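Local coordinates for ORF10 (Moritella marina, PDB 6RIW), which probably catalyses chain-elongating condensation in polyunsaturated fatty acid synthesis, this chain being the ketosynthase–chain length factor didomain of a longer synthase, at residues Q737-V749 with I834-I847. Residues are numbered along the deposited sequence; the frame is centred on the assembly and turned at random.
Sequences QQWLVGEGAAAIV and IGHTFNASGMASII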
ATOM      1  N   GLN A 737      10.597 -26.492 -11.853  1.00 18.65           N
ATOM      2  CA  GLN A 737       9.625 -25.938 -12.789  1.00 24.82           C
ATOM      3  C   GLN A 737       8.334 -25.475 -12.128  1.00 17.32           C
ATOM      4  O   GLN A 737       7.407 -25.066 -12.835  1.00 16.07           O
ATOM      5  CB  GLN A 737       9.266 -26.991 -13.843  1.00 29.45           C
ATOM      6  CG  GLN A 737      10.395 -27.417 -14.732  1.00 32.18           C
ATOM      7  CD  GLN A 737       9.956 -27.436 -16.181  1.00 43.61           C
ATOM      8  OE1 GLN A 737       9.873 -26.386 -16.826  1.00 36.49           O
ATOM      9  NE2 GLN A 737       9.632 -28.631 -16.693  1.00 47.43           N
ATOM     10  N   GLN A 738       8.226 -25.572 -10.805  1.00 17.06           N
ATOM     11  CA  GLN A 738       7.014 -25.202 -10.082  1.00 15.14           C
ATOM     12  C   GLN A 738       7.413 -24.408  -8.848  1.00 15.52           C
ATOM     13  O   GLN A 738       8.495 -24.626  -8.287  1.00 15.50           O
ATOM     14  CB  GLN A 738       6.198 -26.449  -9.657  1.00 15.88           C
ATOM     15  CG  GLN A 738       5.729 -27.281 -10.842  1.00 19.30           C
ATOM     16  CD  GLN A 738       5.053 -28.571 -10.442  1.00 21.09           C
ATOM     17  OE1 GLN A 738       5.316 -29.135  -9.372  1.00 20.48           O
ATOM     18  NE2 GLN A 738       4.180 -29.058 -11.314  1.00 23.29           N
ATOM     19  N   TRP A 739       6.531 -23.504  -8.407  1.00 12.73           N
ATOM     20  CA  TRP A 739       6.818 -22.688  -7.226  1.00 12.34           C
ATOM     21  C   TRP A 739       6.270 -23.350  -5.958  1.00 13.43           C
ATOM     22  O   TRP A 739       5.311 -24.131  -5.993  1.00 11.31           O
ATOM     23  CB  TRP A 739       6.264 -21.259  -7.371  1.00 11.56           C
ATOM     24  CG  TRP A 739       4.770 -21.154  -7.581  1.00 11.15           C
ATOM     25  CD1 TRP A 739       4.098 -21.253  -8.772  1.00 12.36           C
ATOM     26  CD2 TRP A 739       3.773 -20.908  -6.574  1.00 10.42           C
ATOM     27  NE1 TRP A 739       2.742 -21.091  -8.567  1.00 10.10           N
ATOM     28  CE2 TRP A 739       2.515 -20.881  -7.230  1.00 10.64           C
ATOM     29  CE3 TRP A 739       3.822 -20.706  -5.187  1.00  9.33           C
ATOM     30  CZ2 TRP A 739       1.319 -20.682  -6.542  1.00  9.93           C
ATOM     31  CZ3 TRP A 739       2.642 -20.488  -4.505  1.00 10.33           C
ATOM     32  CH2 TRP A 739       1.396 -20.469  -5.192  1.00 10.82           C
ATOM     33  N   LEU A 740       6.919 -23.059  -4.831  1.00 10.20           N
ATOM     34  CA  LEU A 740       6.564 -23.666  -3.551  1.00  9.98           C
ATOM     35  C   LEU A 740       5.789 -22.698  -2.663  1.00 12.26           C
ATOM     36  O   LEU A 740       6.153 -21.518  -2.536  1.00 12.34           O
ATOM     37  CB  LEU A 740       7.834 -24.125  -2.819  1.00 12.12           C
ATOM     38  CG  LEU A 740       8.620 -25.250  -3.484  1.00 16.70           C
ATOM     39  CD1 LEU A 740      10.096 -25.182  -3.030  1.00 14.96           C
ATOM     40  CD2 LEU A 740       7.962 -26.575  -3.086  1.00 18.30           C
ATOM     41  N   VAL A 741       4.731 -23.205  -2.028  1.00 11.65           N
ATOM     42  CA  VAL A 741       3.896 -22.367  -1.161  1.00  9.87           C
ATOM     43  C   VAL A 741       4.626 -22.092   0.152  1.00 11.15           C
ATOM     44  O   VAL A 741       5.200 -23.002   0.771  1.00 10.82           O
ATOM     45  CB  VAL A 741       2.542 -23.056  -0.898  1.00 11.38           C
ATOM     46  CG1 VAL A 741       1.779 -22.329   0.189  1.00 12.50           C
ATOM     47  CG2 VAL A 741       1.690 -23.132  -2.192  1.00 11.02           C
ATOM     48  N   GLY A 742       4.618 -20.830   0.580  1.00 11.44           N
ATOM     49  CA  GLY A 742       5.126 -20.478   1.897  1.00 13.06           C
ATOM     50  C   GLY A 742       4.514 -19.176   2.340  1.00 11.76           C
ATOM     51  O   GLY A 742       3.950 -18.438   1.529  1.00 12.68           O
ATOM     52  N   GLU A 743       4.618 -18.895   3.641  1.00 10.26           N
ATOM     53  CA  GLU A 743       4.125 -17.609   4.128  1.00 11.37           C
ATOM     54  C   GLU A 743       4.813 -17.252   5.438  1.00 11.60           C
ATOM     55  O   GLU A 743       5.456 -18.096   6.075  1.00 11.39           O
ATOM     56  CB  GLU A 743       2.595 -17.621   4.308  1.00 11.83           C
ATOM     57  CG  GLU A 743       2.096 -18.586   5.383  1.00 12.48           C
ATOM     58  CD  GLU A 743       0.561 -18.659   5.430  1.00 13.95           C
ATOM     59  OE1 GLU A 743      -0.094 -17.803   4.796  1.00 13.10           O
ATOM     60  OE2 GLU A 743      -0.002 -19.569   6.099  1.00 11.94           O
ATOM     61  N   GLY A 744       4.668 -15.990   5.837  1.00 11.28           N
ATOM     62  CA  GLY A 744       5.198 -15.558   7.111  1.00 12.74           C
ATOM     63  C   GLY A 744       5.553 -14.081   7.110  1.00 13.70           C
ATOM     64  O   GLY A 744       5.043 -13.298   6.318  1.00 12.93           O
ATOM     65  N   ALA A 745       6.413 -13.724   8.058  1.00 11.77           N
ATOM     66  CA  ALA A 745       6.741 -12.333   8.336  1.00 10.90           C
ATOM     67  C   ALA A 745       8.135 -12.309   8.943  1.00 11.78           C
ATOM     68  O   ALA A 745       8.559 -13.281   9.569  1.00 12.30           O
ATOM     69  CB  ALA A 745       5.716 -11.684   9.290  1.00 10.75           C
ATOM     70  N   ALA A 746       8.850 -11.207   8.736  1.00 10.79           N
ATOM     71  CA  ALA A 746      10.172 -11.096   9.340  1.00 12.87           C
ATOM     72  C   ALA A 746      10.556  -9.627   9.376  1.00 12.24           C
ATOM     73  O   ALA A 746       9.936  -8.789   8.702  1.00 12.53           O
ATOM     74  CB  ALA A 746      11.212 -11.939   8.564  1.00 11.21           C
ATOM     75  N   ALA A 747      11.579  -9.308  10.179  1.00 12.57           N
ATOM     76  CA  ALA A 747      11.967  -7.915  10.326  1.00  9.64           C
ATOM     77  C   ALA A 747      13.449  -7.828  10.637  1.00 12.61           C
ATOM     78  O   ALA A 747      14.042  -8.771  11.186  1.00 12.40           O
ATOM     79  CB  ALA A 747      11.155  -7.197  11.431  1.00 12.20           C
ATOM     80  N   ILE A 748      14.051  -6.703  10.229  1.00 10.62           N
ATOM     81  CA  ILE A 748      15.442  -6.394  10.541  1.00 10.13           C
ATOM     82  C   ILE A 748      15.514  -4.942  10.986  1.00 12.59           C
ATOM     83  O   ILE A 748      14.652  -4.121  10.669  1.00 11.45           O
ATOM     84  CB  ILE A 748      16.404  -6.628   9.347  1.00  9.65           C
ATOM     85  CG1 ILE A 748      16.066  -5.728   8.160  1.00 11.55           C
ATOM     86  CG2 ILE A 748      16.462  -8.105   8.972  1.00 10.80           C
ATOM     87  CD1 ILE A 748      17.106  -5.850   6.996  1.00 14.09           C
ATOM     88  N   VAL A 749      16.554  -4.638  11.753  1.00 11.78           N
ATOM     89  CA  VAL A 749      16.885  -3.277  12.146  1.00 10.14           C
ATOM     90  C   VAL A 749      18.209  -2.950  11.489  1.00 13.19           C
ATOM     91  O   VAL A 749      19.154  -3.740  11.586  1.00 12.14           O
ATOM     92  CB  VAL A 749      16.994  -3.129  13.675  1.00 12.95           C
ATOM     93  CG1 VAL A 749      17.472  -1.719  14.024  1.00 14.26           C
ATOM     94  CG2 VAL A 749      15.674  -3.474  14.376  1.00 14.18           C
ATOM     95  N   ILE A 834      11.567 -22.655   3.068  1.00 13.10           N
ATOM     96  CA  ILE A 834      10.343 -22.078   3.620  1.00 13.58           C
ATOM     97  C   ILE A 834       9.407 -21.590   2.512  1.00 11.36           C
ATOM     98  O   ILE A 834       8.437 -20.876   2.787  1.00 10.93           O
ATOM     99  CB  ILE A 834      10.651 -20.946   4.626  1.00 13.36           C
ATOM    100  CG1 ILE A 834      11.703 -19.959   4.106  1.00 15.93           C
ATOM    101  CG2 ILE A 834      11.219 -21.525   5.944  1.00 12.67           C
ATOM    102  CD1 ILE A 834      11.167 -18.868   3.239  1.00 11.17           C
ATOM    103  N   GLY A 835       9.665 -21.986   1.262  1.00 10.66           N
ATOM    104  CA  GLY A 835       8.737 -21.665   0.177  1.00 11.52           C
ATOM    105  C   GLY A 835       8.819 -20.199  -0.273  1.00 12.97           C
ATOM    106  O   GLY A 835       9.662 -19.425   0.161  1.00  9.96           O
ATOM    107  N   HIS A 836       7.931 -19.839  -1.207  1.00 11.51           N
ATOM    108  CA  HIS A 836       7.940 -18.524  -1.848  1.00 11.08           C
ATOM    109  C   HIS A 836       7.011 -17.610  -1.060  1.00 11.15           C
ATOM    110  O   HIS A 836       5.795 -17.806  -1.077  1.00 11.12           O
ATOM    111  CB  HIS A 836       7.465 -18.639  -3.297  1.00 10.13           C
ATOM    112  CG  HIS A 836       7.806 -17.458  -4.151  1.00  9.82           C
ATOM    113  ND1 HIS A 836       7.858 -16.172  -3.655  1.00  9.11           N
ATOM    114  CD2 HIS A 836       8.147 -17.372  -5.461  1.00 12.27           C
ATOM    115  CE1 HIS A 836       8.210 -15.340  -4.623  1.00 12.15           C
ATOM    116  NE2 HIS A 836       8.388 -16.041  -5.733  1.00 12.47           N
ATOM    117  N   THR A 837       7.563 -16.605  -0.369  1.00 10.04           N
ATOM    118  CA  THR A 837       6.736 -15.729   0.452  1.00 10.24           C
ATOM    119  C   THR A 837       6.452 -14.387  -0.228  1.00 11.72           C
ATOM    120  O   THR A 837       6.087 -13.417   0.449  1.00 12.13           O
ATOM    121  CB  THR A 837       7.369 -15.540   1.842  1.00 12.31           C
ATOM    122  OG1 THR A 837       8.665 -14.918   1.724  1.00 12.87           O
ATOM    123  CG2 THR A 837       7.552 -16.916   2.531  1.00 10.11           C
ATOM    124  N   PHE A 838       6.627 -14.322  -1.554  1.00 11.48           N
ATOM    125  CA  PHE A 838       6.180 -13.228  -2.409  1.00 11.93           C
ATOM    126  C   PHE A 838       6.554 -11.842  -1.882  1.00 10.88           C
ATOM    127  O   PHE A 838       7.724 -11.448  -1.973  1.00 10.55           O
ATOM    128  CB  PHE A 838       4.678 -13.435  -2.682  1.00 10.29           C
ATOM    129  CG  PHE A 838       4.475 -14.595  -3.621  1.00 13.32           C
ATOM    130  CD1 PHE A 838       4.811 -14.439  -4.973  1.00 10.72           C
ATOM    131  CD2 PHE A 838       4.157 -15.863  -3.141  1.00  9.60           C
ATOM    132  CE1 PHE A 838       4.724 -15.534  -5.849  1.00 10.58           C
ATOM    133  CE2 PHE A 838       4.085 -16.977  -4.021  1.00 11.28           C
ATOM    134  CZ  PHE A 838       4.370 -16.801  -5.357  1.00 10.18           C
ATOM    135  N   ASN A 839       5.607 -11.071  -1.343  1.00 10.15           N
ATOM    136  CA  ASN A 839       6.008  -9.706  -0.959  1.00 13.04           C
ATOM    137  C   ASN A 839       7.004  -9.673   0.197  1.00 12.10           C
ATOM    138  O   ASN A 839       7.671  -8.648   0.398  1.00 13.81           O
ATOM    139  CB  ASN A 839       4.769  -8.879  -0.624  1.00 12.11           C
ATOM    140  CG  ASN A 839       3.898  -8.670  -1.844  1.00 16.68           C
ATOM    141  OD1 ASN A 839       4.378  -8.195  -2.856  1.00 19.19           O
ATOM    142  ND2 ASN A 839       2.621  -9.049  -1.763  1.00 18.24           N
ATOM    143  N   ALA A 840       7.126 -10.746   0.963  1.00 11.96           N
ATOM    144  CA  ALA A 840       8.149 -10.820   1.997  1.00 10.42           C
ATOM    145  C   ALA A 840       9.400 -11.583   1.552  1.00 11.53           C
ATOM    146  O   ALA A 840      10.303 -11.802   2.372  1.00 14.52           O
ATOM    147  CB  ALA A 840       7.547 -11.475   3.257  1.00 11.44           C
ATOM    148  N   SER A 841       9.477 -12.024   0.288  1.00 11.64           N
ATOM    149  CA  SER A 841      10.541 -12.961  -0.096  1.00 11.51           C
ATOM    150  C   SER A 841      11.932 -12.352   0.034  1.00 11.83           C
ATOM    151  O   SER A 841      12.897 -13.072   0.313  1.00 11.56           O
ATOM    152  CB  SER A 841      10.346 -13.462  -1.536  1.00 13.10           C
ATOM    153  OG  SER A 841      10.208 -12.375  -2.436  1.00 15.25           O
ATOM    154  N   GLY A 842      12.074 -11.048  -0.195  1.00 11.85           N
ATOM    155  CA  GLY A 842      13.384 -10.429  -0.002  1.00 12.35           C
ATOM    156  C   GLY A 842      13.881 -10.514   1.430  1.00 12.83           C
ATOM    157  O   GLY A 842      15.094 -10.620   1.667  1.00 11.89           O
ATOM    158  N   MET A 843      12.964 -10.474   2.401  1.00  8.70           N
ATOM    159  CA  MET A 843      13.374 -10.566   3.804  1.00 12.48           C
ATOM    160  C   MET A 843      13.870 -11.971   4.152  1.00 12.96           C
ATOM    161  O   MET A 843      14.877 -12.117   4.857  1.00 11.64           O
ATOM    162  CB  MET A 843      12.220 -10.157   4.721  1.00 11.51           C
ATOM    163  CG  MET A 843      12.627  -9.879   6.168  1.00 14.82           C
ATOM    164  SD  MET A 843      13.859  -8.570   6.314  1.00 18.87           S
ATOM    165  CE  MET A 843      12.835  -7.131   5.918  1.00 14.90           C
ATOM    166  N   ALA A 844      13.189 -13.017   3.669  1.00 10.30           N
ATOM    167  CA  ALA A 844      13.684 -14.373   3.884  1.00 11.64           C
ATOM    168  C   ALA A 844      15.111 -14.540   3.367  1.00 11.52           C
ATOM    169  O   ALA A 844      15.956 -15.144   4.045  1.00 12.59           O
ATOM    170  CB  ALA A 844      12.764 -15.401   3.207  1.00 11.16           C
ATOM    171  N   SER A 845      15.395 -14.034   2.164  1.00 10.46           N
ATOM    172  CA  SER A 845      16.741 -14.172   1.597  1.00 12.18           C
ATOM    173  C   SER A 845      17.776 -13.395   2.398  1.00 13.74           C
ATOM    174  O   SER A 845      18.900 -13.876   2.606  1.00 12.45           O
ATOM    175  CB  SER A 845      16.765 -13.678   0.155  1.00 14.09           C
ATOM    176  OG  SER A 845      15.858 -14.402  -0.645  1.00 18.33           O
ATOM    177  N   ILE A 846      17.444 -12.162   2.785  1.00 13.12           N
ATOM    178  CA  ILE A 846      18.394 -11.347   3.548  1.00 12.06           C
ATOM    179  C   ILE A 846      18.691 -12.002   4.887  1.00 12.02           C
ATOM    180  O   ILE A 846      19.854 -12.086   5.316  1.00 13.52           O
ATOM    181  CB  ILE A 846      17.850  -9.918   3.723  1.00 10.49           C
ATOM    182  CG1 ILE A 846      18.001  -9.141   2.408  1.00 12.76           C
ATOM    183  CG2 ILE A 846      18.592  -9.192   4.881  1.00 15.52           C
ATOM    184  CD1 ILE A 846      17.330  -7.735   2.416  1.00 11.44           C
ATOM    185  N   ILE A 847      17.660 -12.507   5.563  1.00 11.50           N
ATOM    186  CA  ILE A 847      17.881 -13.054   6.901  1.00 10.31           C
ATOM    187  C   ILE A 847      18.660 -14.371   6.841  1.00 14.20           C
ATOM    188  O   ILE A 847      19.577 -14.591   7.651  1.00 12.54           O
ATOM    189  CB  ILE A 847      16.546 -13.208   7.643  1.00 11.42           C
ATOM    190  CG1 ILE A 847      16.029 -11.799   7.984  1.00 12.85           C
ATOM    191  CG2 ILE A 847      16.721 -14.082   8.930  1.00 15.08           C
ATOM    192  CD1 ILE A 847      14.743 -11.798   8.795  1.00 12.36           C
TER
HETATM  193  O   HOH W   1       3.205 -18.957  -1.356  1.00 12.17           O
HETATM  194  O   HOH W   2       7.360 -19.847   5.231  1.00 13.51           O
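Phe838 turns the CE2–CZ edge of its ring onto one face of Trp739, near the rim of the six-membered ring, in a T-shaped pair with centroids 5.5 Å apart and planes at 82°. A water also lies at the Phe838 edge, in plane, accepting from Gly742 N and donating to His836 O. His836 ND1 sits over the centre of the Phe838 ring and accepts a hydrogen bond from Phe838 N (3.1 Å), somewhat tilted from the imidazole plane, which helps fix the turn of the imidazole. Trp739 also stacks with Phe807 and donates NE1-H to Gly709 O. Beside these rings, His836 N donates to Leu740 O (2.8 Å, 160° at the hydrogen) from above the carbonyl plane. Side chains on Gly742 and Gly835 would collide here. In this second ketosynthase-family domain, of thiolase fold and probably the chain length factor, the Gly835-His836 turn resembles the Gly-His motif that carries an active-site histidine in ketosynthases; a buried helix follows, packed on strand 744-749. Met843 CG, anti to its N (chi1 -165°), presses tightly on Ala746 CB at 3.5 Å, and the bent chain brings SD to 3.7 Å from Ile748 CG2. With an alanine here, CG and SD gone, a gap is likely to open between helix and strand beside Ala746 and Ile748. Ile847 CD1 also reaches Ala746 CB, at 3.5 Å, while its CG1 packs against Ile748 CG2.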